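Side-chain contacts in flagellar basal body protein (Helicobacter pylori, PDB 5NPY), which is a flagellar hook protein that probably polymerises into the flexible hook joining the motor-driven basal body to the flagellar filament: residues A[308-313]-A[330-335]; A[434-437]-A[442-445]; A[480-485]-A[557-562]. All blocks are in the same frame, centred on the assembly; numbering follows the deposited sequence.

The three contacts are strung out along an elongated chain and follow one another in sequence, each closing before the next opens. Contact 1 and contact 3 lie on opposite sides of the chain's centre, their centres about 71 Å apart. Contact 2 is about 41 Å from contact 1 and about 42 Å from contact 3, centre to centre. None touches another: the nearest atoms of contacts 1 and 2 are about 24 Å apart, those of contacts 2 and 3 about 26 Å. The side chain of Met435 in contact 2 is about 14 Å from the bound tris molecule, whose pocket includes Ile420, on the strand 411-423 that Met435 and Leu437 pack against.

Contact 1: A[308-313]-A[330-335]; sequences LLLEIA and DKLGLN
Ile312 and Leu334 meet through aliphatic branches, with no flat group between them; the flat pair lies within 330-335, behind this interface. There Asn335 ND2 donates to Asp330 OD1 (2.7 Å, N-H...O angle 151°), which lies close to the plane of the Asn335 amide; the bond reaches the anti side of the carboxylate from somewhat out of its plane. Asn335 thus ties the segment back on its helical start. The apolar face carries the contact itself. Leu334 CD2 sits 4.1 Å from Ile312 CD1, and the two side chains cross obliquely. Leu334 reaches there because its CG stands anti to the carbonyl carbon (chi1 -82°). A second, looser apposition pairs Leu310 CD1 with Leu332 CD2 at 4.3 Å. All four residues are buried, and no hydrogen bond crosses. Gly333, with positive phi (68°), ends the helix in a Schellman motif; Leu332 before it and Leu334 after it both point toward the strand. Strand 308-313 runs between strands 293-298 and 346-364, with backbone bonds to both. Leu332 also touches Ile352 and Leu334 touches Ser349, so the last residue of helix 327-332 and the turn after it pack on both 308-313 and 346-364.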
# COMPACT_ATOMS: atom_id res chain seq x y z
N LEU A 308 20.92 -7.59 -25.25
CA LEU A 308 21.64 -6.47 -25.84
C LEU A 308 23.09 -6.48 -25.39
O LEU A 308 23.42 -6.96 -24.30
CB LEU A 308 20.96 -5.13 -25.47
CG LEU A 308 19.49 -5.02 -25.88
CD1 LEU A 308 18.98 -3.65 -25.56
CD2 LEU A 308 19.28 -5.33 -27.38
N LEU A 309 23.96 -5.94 -26.24
CA LEU A 309 25.38 -5.86 -25.96
C LEU A 309 25.86 -4.44 -26.14
O LEU A 309 25.23 -3.64 -26.85
CB LEU A 309 26.22 -6.77 -26.88
CG LEU A 309 25.68 -8.16 -27.20
CD1 LEU A 309 26.50 -8.76 -28.32
CD2 LEU A 309 25.78 -9.02 -25.96
N LEU A 310 27.00 -4.14 -25.51
CA LEU A 310 27.81 -2.98 -25.82
C LEU A 310 28.86 -3.35 -26.86
O LEU A 310 29.32 -4.50 -26.93
CB LEU A 310 28.48 -2.43 -24.56
CG LEU A 310 27.55 -1.98 -23.44
CD1 LEU A 310 28.37 -1.51 -22.24
CD2 LEU A 310 26.59 -0.88 -23.90
N GLU A 311 29.26 -2.37 -27.66
CA GLU A 311 30.15 -2.63 -28.78
C GLU A 311 31.11 -1.47 -28.96
O GLU A 311 30.68 -0.32 -29.09
CB GLU A 311 29.33 -2.85 -30.05
CG GLU A 311 30.12 -2.80 -31.33
CD GLU A 311 29.24 -2.62 -32.54
OE1 GLU A 311 28.54 -1.58 -32.62
OE2 GLU A 311 29.22 -3.54 -33.40
N ILE A 312 32.40 -1.77 -28.98
CA ILE A 312 33.43 -0.78 -29.27
C ILE A 312 33.80 -0.92 -30.74
O ILE A 312 34.33 -1.96 -31.16
CB ILE A 312 34.65 -0.94 -28.37
CG1 ILE A 312 34.21 -1.04 -26.91
CG2 ILE A 312 35.61 0.25 -28.53
CD1 ILE A 312 35.36 -1.23 -25.95
N ALA A 313 33.50 0.11 -31.53
CA ALA A 313 33.59 0.04 -32.98
C ALA A 313 34.43 1.20 -33.50
O ALA A 313 34.41 2.31 -32.95
CB ALA A 313 32.20 0.08 -33.63
N ASP A 330 36.71 -5.96 -17.37
CA ASP A 330 36.70 -7.37 -17.04
C ASP A 330 35.26 -7.83 -16.91
O ASP A 330 34.89 -8.79 -17.45
CB ASP A 330 37.41 -7.67 -15.70
CG ASP A 330 38.93 -7.49 -15.74
OD1 ASP A 330 39.55 -7.40 -16.78
OD2 ASP A 330 39.52 -7.43 -14.66
N LYS A 331 34.46 -7.11 -16.15
CA LYS A 331 33.08 -7.41 -15.92
C LYS A 331 32.21 -7.47 -17.14
O LYS A 331 31.35 -8.27 -17.22
CB LYS A 331 32.50 -6.39 -14.99
CG LYS A 331 32.90 -6.55 -13.56
CD LYS A 331 32.30 -7.78 -13.00
CE LYS A 331 32.84 -8.03 -11.63
NZ LYS A 331 32.95 -9.48 -11.45
N LEU A 332 32.45 -6.59 -18.08
CA LEU A 332 31.71 -6.51 -19.28
C LEU A 332 32.25 -7.36 -20.40
O LEU A 332 31.63 -7.46 -21.41
CB LEU A 332 31.70 -5.08 -19.75
CG LEU A 332 30.89 -4.14 -18.91
CD1 LEU A 332 31.30 -2.70 -19.07
CD2 LEU A 332 29.41 -4.33 -19.13
N GLY A 333 33.40 -7.97 -20.22
CA GLY A 333 33.99 -8.72 -21.29
C GLY A 333 34.44 -7.83 -22.43
O GLY A 333 34.30 -8.16 -23.57
N LEU A 334 35.01 -6.70 -22.09
CA LEU A 334 35.46 -5.77 -23.07
C LEU A 334 36.96 -5.59 -23.03
O LEU A 334 37.47 -4.64 -23.56
CB LEU A 334 34.77 -4.45 -22.85
CG LEU A 334 33.36 -4.29 -23.42
CD1 LEU A 334 32.83 -2.91 -23.12
CD2 LEU A 334 33.30 -4.56 -24.91
N ASN A 335 37.67 -6.51 -22.41
CA ASN A 335 39.11 -6.47 -22.30
C ASN A 335 39.83 -6.61 -23.59
O ASN A 335 39.59 -7.52 -24.32
CB ASN A 335 39.56 -7.66 -21.49
CG ASN A 335 39.45 -7.42 -20.04
OD1 ASN A 335 39.48 -6.31 -19.61
ND2 ASN A 335 39.36 -8.48 -19.27

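Contact 2: A[434-437]-A[442-445]; sequences PMTL and NKLT
Leu437 and Leu444 face each other as an antiparallel hydrogen-bonded pair, and two nearly straight bonds define it. Leu437 N donates to Leu444 O at 3.1 Å (N-H...O angle 167°), and Leu444 N returns a bond to Leu437 O, also 3.1 Å (176°). Their side chains share one face of the sheet and both are buried, yet the closest approach of the Leu437 side chain to the other strand is to backbone: its CB lies 4.0 Å from Leu444 O. On the other face, Thr436 and Thr445 form the adjoining non-hydrogen-bonded pair, with CA atoms 4.9 Å apart. Here Thr445 CA contributes a C-H...O contact to Met435 O at 3.5 Å. With OG1 beside the backbone N (chi1 -50°), the Thr445 methyl CG2 is left anti to that N and comes within 4.1 Å of Pro434 CB. A diagonal touch, Thr436 CG2 to Lys443 CG at 4.3 Å, adds a further carbon-to-carbon meeting among these exposed side chains. Beyond the first shell, a backbone bond between Met435 and Tyr446 continues the pairing. The two segments belong to the beta hairpin of strands 435-439 and 442-447. Thr445 bonds by its backbone to Val193 of strand 192-198 and to Thr191 just before it, while Met435 and Leu437 pack on Glu419 and Thr417 of strand 411-423, against the face that bears the leucines.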
# COMPACT_ATOMS: atom_id res chain seq x y z
N PRO A 434 2.88 11.23 -6.39
CA PRO A 434 1.77 10.35 -6.78
C PRO A 434 1.41 10.52 -8.25
O PRO A 434 1.69 11.54 -8.88
CB PRO A 434 0.64 10.80 -5.86
CG PRO A 434 0.94 12.25 -5.59
CD PRO A 434 2.45 12.33 -5.52
N MET A 435 0.79 9.49 -8.81
CA MET A 435 0.47 9.49 -10.23
C MET A 435 -1.01 9.19 -10.40
O MET A 435 -1.71 8.78 -9.46
CB MET A 435 1.36 8.49 -11.00
CG MET A 435 0.87 7.03 -11.03
SD MET A 435 2.20 5.86 -11.49
CE MET A 435 2.92 5.66 -9.85
N THR A 436 -1.51 9.44 -11.61
CA THR A 436 -2.92 9.22 -11.93
C THR A 436 -3.04 8.16 -13.01
O THR A 436 -2.54 8.34 -14.13
CB THR A 436 -3.62 10.51 -12.38
OG1 THR A 436 -3.68 11.42 -11.28
CG2 THR A 436 -5.07 10.17 -12.84
N LEU A 437 -3.65 7.04 -12.66
CA LEU A 437 -3.95 5.98 -13.60
C LEU A 437 -5.42 6.09 -13.97
O LEU A 437 -6.23 6.57 -13.19
CB LEU A 437 -3.70 4.60 -12.99
CG LEU A 437 -2.39 4.45 -12.24
CD1 LEU A 437 -2.29 3.01 -11.73
CD2 LEU A 437 -1.22 4.84 -13.14
N ASN A 442 -12.29 5.51 -14.43
CA ASN A 442 -12.22 6.18 -13.14
C ASN A 442 -10.77 6.56 -12.84
O ASN A 442 -9.83 5.87 -13.26
CB ASN A 442 -12.78 5.29 -12.02
CG ASN A 442 -14.22 4.89 -12.26
OD1 ASN A 442 -14.51 3.80 -12.74
ND2 ASN A 442 -15.14 5.78 -11.94
N LYS A 443 -10.60 7.67 -12.12
CA LYS A 443 -9.28 8.13 -11.73
C LYS A 443 -8.86 7.44 -10.43
O LYS A 443 -9.57 7.51 -9.42
CB LYS A 443 -9.26 9.65 -11.56
CG LYS A 443 -9.36 10.45 -12.87
CD LYS A 443 -9.74 11.90 -12.56
CE LYS A 443 -10.99 11.96 -11.66
NZ LYS A 443 -11.02 13.16 -10.76
N LEU A 444 -7.71 6.77 -10.47
CA LEU A 444 -7.09 6.19 -9.29
C LEU A 444 -5.76 6.89 -9.02
O LEU A 444 -4.87 6.86 -9.87
CB LEU A 444 -6.90 4.69 -9.48
CG LEU A 444 -6.36 3.83 -8.33
CD1 LEU A 444 -6.59 2.39 -8.70
CD2 LEU A 444 -4.87 4.07 -8.08
N THR A 445 -5.61 7.46 -7.81
CA THR A 445 -4.36 8.08 -7.36
C THR A 445 -3.43 7.01 -6.80
O THR A 445 -3.77 6.37 -5.80
CB THR A 445 -4.62 9.14 -6.28
OG1 THR A 445 -5.65 10.04 -6.69
CG2 THR A 445 -3.32 9.94 -5.93

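Contact 3: A[480-485]-A[557-562]; sequences RDMRIE and IRHKYL
Ile484 packs over one face of the His559 ring, a CH-pi contact where the end of strand 477-484 meets the end of strand 555-559; no direct hydrogen bond links the two segments. Ile484 CG1 stands 3.9 Å from the centroid of the His559 ring and only 12° off its normal, with the side chains crossing at about a right angle. Ile484 CB comes closer still to one ring atom, 3.7 Å from His559 ND1. The opposite face carries Lys560 CG, offset toward the rim, so the imidazole is sandwiched between aliphatic groups. Met482 CE adds an oblique approach, 4.2 Å from His559 CE1. Rotation of the ring is further restrained by its NE2, which bonds to Glu86 O; Lys560 NZ forms a salt bridge with the Glu86 carboxylate. With CG anti to the backbone N (chi1 -166°), His559 projects its ring across Ile484. The backbones are joined through one water: it donates to Ile484 O (3.0 Å) and Ile557 O (2.9 Å), and accepts from His559 N at 2.7 Å. Arg558 to Tyr561 form a type II beta turn, with Lys560 at its positive-phi position. Strand 555-559 pairs with strand 87-93, bringing the two ends of the modelled chain into one sheet, an arrangement consistent with the D1 domain of FlgE-type hook proteins.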
# COMPACT_ATOMS: atom_id res chain seq x y z
N ARG A 480 -20.92 -13.34 7.61
CA ARG A 480 -20.34 -14.57 8.13
C ARG A 480 -20.78 -14.82 9.57
O ARG A 480 -21.55 -15.75 9.81
CB ARG A 480 -18.81 -14.53 8.02
CG ARG A 480 -18.30 -15.36 6.86
CD ARG A 480 -16.81 -15.60 6.94
NE ARG A 480 -16.51 -16.96 6.52
CZ ARG A 480 -16.53 -18.01 7.34
NH1 ARG A 480 -16.84 -17.84 8.62
NH2 ARG A 480 -16.25 -19.22 6.88
N ASP A 481 -20.31 -14.03 10.52
CA ASP A 481 -20.67 -14.23 11.92
C ASP A 481 -20.70 -12.87 12.60
O ASP A 481 -20.27 -11.87 12.03
CB ASP A 481 -19.70 -15.19 12.62
CG ASP A 481 -18.35 -14.55 12.91
OD1 ASP A 481 -18.09 -14.23 14.09
OD2 ASP A 481 -17.55 -14.36 11.96
N MET A 482 -21.22 -12.85 13.82
CA MET A 482 -21.36 -11.61 14.57
C MET A 482 -20.71 -11.75 15.94
O MET A 482 -20.89 -12.75 16.63
CB MET A 482 -22.83 -11.20 14.72
CG MET A 482 -23.07 -10.13 15.81
SD MET A 482 -24.78 -9.58 15.98
CE MET A 482 -25.44 -10.92 16.98
N ARG A 483 -19.94 -10.72 16.32
CA ARG A 483 -19.30 -10.66 17.62
C ARG A 483 -19.90 -9.53 18.44
O ARG A 483 -20.25 -8.47 17.90
CB ARG A 483 -17.79 -10.44 17.50
CG ARG A 483 -17.08 -11.42 16.60
CD ARG A 483 -17.05 -10.91 15.17
NE ARG A 483 -16.33 -11.84 14.31
CZ ARG A 483 -15.01 -11.82 14.13
NH1 ARG A 483 -14.27 -10.90 14.76
NH2 ARG A 483 -14.43 -12.70 13.33
N ILE A 484 -20.01 -9.76 19.74
CA ILE A 484 -20.43 -8.76 20.71
C ILE A 484 -19.41 -8.81 21.84
O ILE A 484 -19.41 -9.74 22.64
CB ILE A 484 -21.85 -9.00 21.23
CG1 ILE A 484 -22.86 -8.93 20.09
CG2 ILE A 484 -22.19 -8.01 22.33
CD1 ILE A 484 -24.29 -8.62 20.56
N GLU A 485 -18.52 -7.82 21.89
CA GLU A 485 -17.46 -7.78 22.88
C GLU A 485 -18.02 -7.59 24.28
O GLU A 485 -19.19 -7.24 24.47
CB GLU A 485 -16.47 -6.66 22.57
CG GLU A 485 -15.48 -7.03 21.50
CD GLU A 485 -14.94 -8.43 21.70
OE1 GLU A 485 -14.30 -8.68 22.74
OE2 GLU A 485 -15.19 -9.29 20.82
N ILE A 557 -20.54 -6.74 29.44
CA ILE A 557 -21.64 -7.39 28.73
C ILE A 557 -21.19 -8.78 28.31
O ILE A 557 -20.09 -8.94 27.77
CB ILE A 557 -22.09 -6.55 27.52
CG1 ILE A 557 -22.67 -5.22 27.97
CG2 ILE A 557 -23.11 -7.31 26.72
CD1 ILE A 557 -23.34 -4.42 26.86
N ARG A 558 -22.04 -9.77 28.54
CA ARG A 558 -21.70 -11.17 28.27
C ARG A 558 -22.63 -11.73 27.19
O ARG A 558 -23.82 -11.95 27.45
CB ARG A 558 -21.78 -11.99 29.55
CG ARG A 558 -20.72 -11.60 30.57
CD ARG A 558 -20.97 -12.28 31.91
NE ARG A 558 -21.00 -13.74 31.79
CZ ARG A 558 -20.82 -14.59 32.80
NH1 ARG A 558 -20.61 -14.12 34.02
NH2 ARG A 558 -20.86 -15.90 32.58
N HIS A 559 -22.09 -11.95 25.99
CA HIS A 559 -22.89 -12.45 24.88
C HIS A 559 -23.26 -13.92 25.10
O HIS A 559 -22.44 -14.73 25.55
CB HIS A 559 -22.11 -12.28 23.57
CG HIS A 559 -22.95 -12.45 22.33
ND1 HIS A 559 -22.39 -12.65 21.09
CD2 HIS A 559 -24.29 -12.44 22.15
CE1 HIS A 559 -23.36 -12.77 20.19
NE2 HIS A 559 -24.52 -12.64 20.80
N LYS A 560 -24.53 -14.24 24.81
CA LYS A 560 -25.07 -15.60 24.82
C LYS A 560 -25.15 -16.19 26.23
O LYS A 560 -25.08 -17.41 26.41
CB LYS A 560 -24.28 -16.51 23.87
CG LYS A 560 -24.51 -16.09 22.42
CD LYS A 560 -23.94 -17.05 21.40
CE LYS A 560 -24.66 -16.86 20.06
NZ LYS A 560 -23.82 -17.24 18.89
N TYR A 561 -25.33 -15.33 27.24
CA TYR A 561 -25.76 -15.72 28.57
C TYR A 561 -26.96 -14.86 28.98
O TYR A 561 -27.14 -13.75 28.47
CB TYR A 561 -24.65 -15.57 29.62
CG TYR A 561 -23.53 -16.57 29.52
CD1 TYR A 561 -23.48 -17.67 30.37
CD2 TYR A 561 -22.50 -16.41 28.60
CE1 TYR A 561 -22.44 -18.59 30.29
CE2 TYR A 561 -21.46 -17.32 28.51
CZ TYR A 561 -21.43 -18.41 29.36
OH TYR A 561 -20.39 -19.31 29.26
N LEU A 562 -27.77 -15.38 29.90
CA LEU A 562 -28.92 -14.67 30.44
C LEU A 562 -28.89 -14.70 31.96
O LEU A 562 -28.09 -15.42 32.58
CB LEU A 562 -30.24 -15.24 29.91
CG LEU A 562 -30.57 -15.02 28.43
CD1 LEU A 562 -31.89 -15.67 28.01
CD2 LEU A 562 -30.59 -13.52 28.11
O HOH W 1 -19.87 -10.60 25.44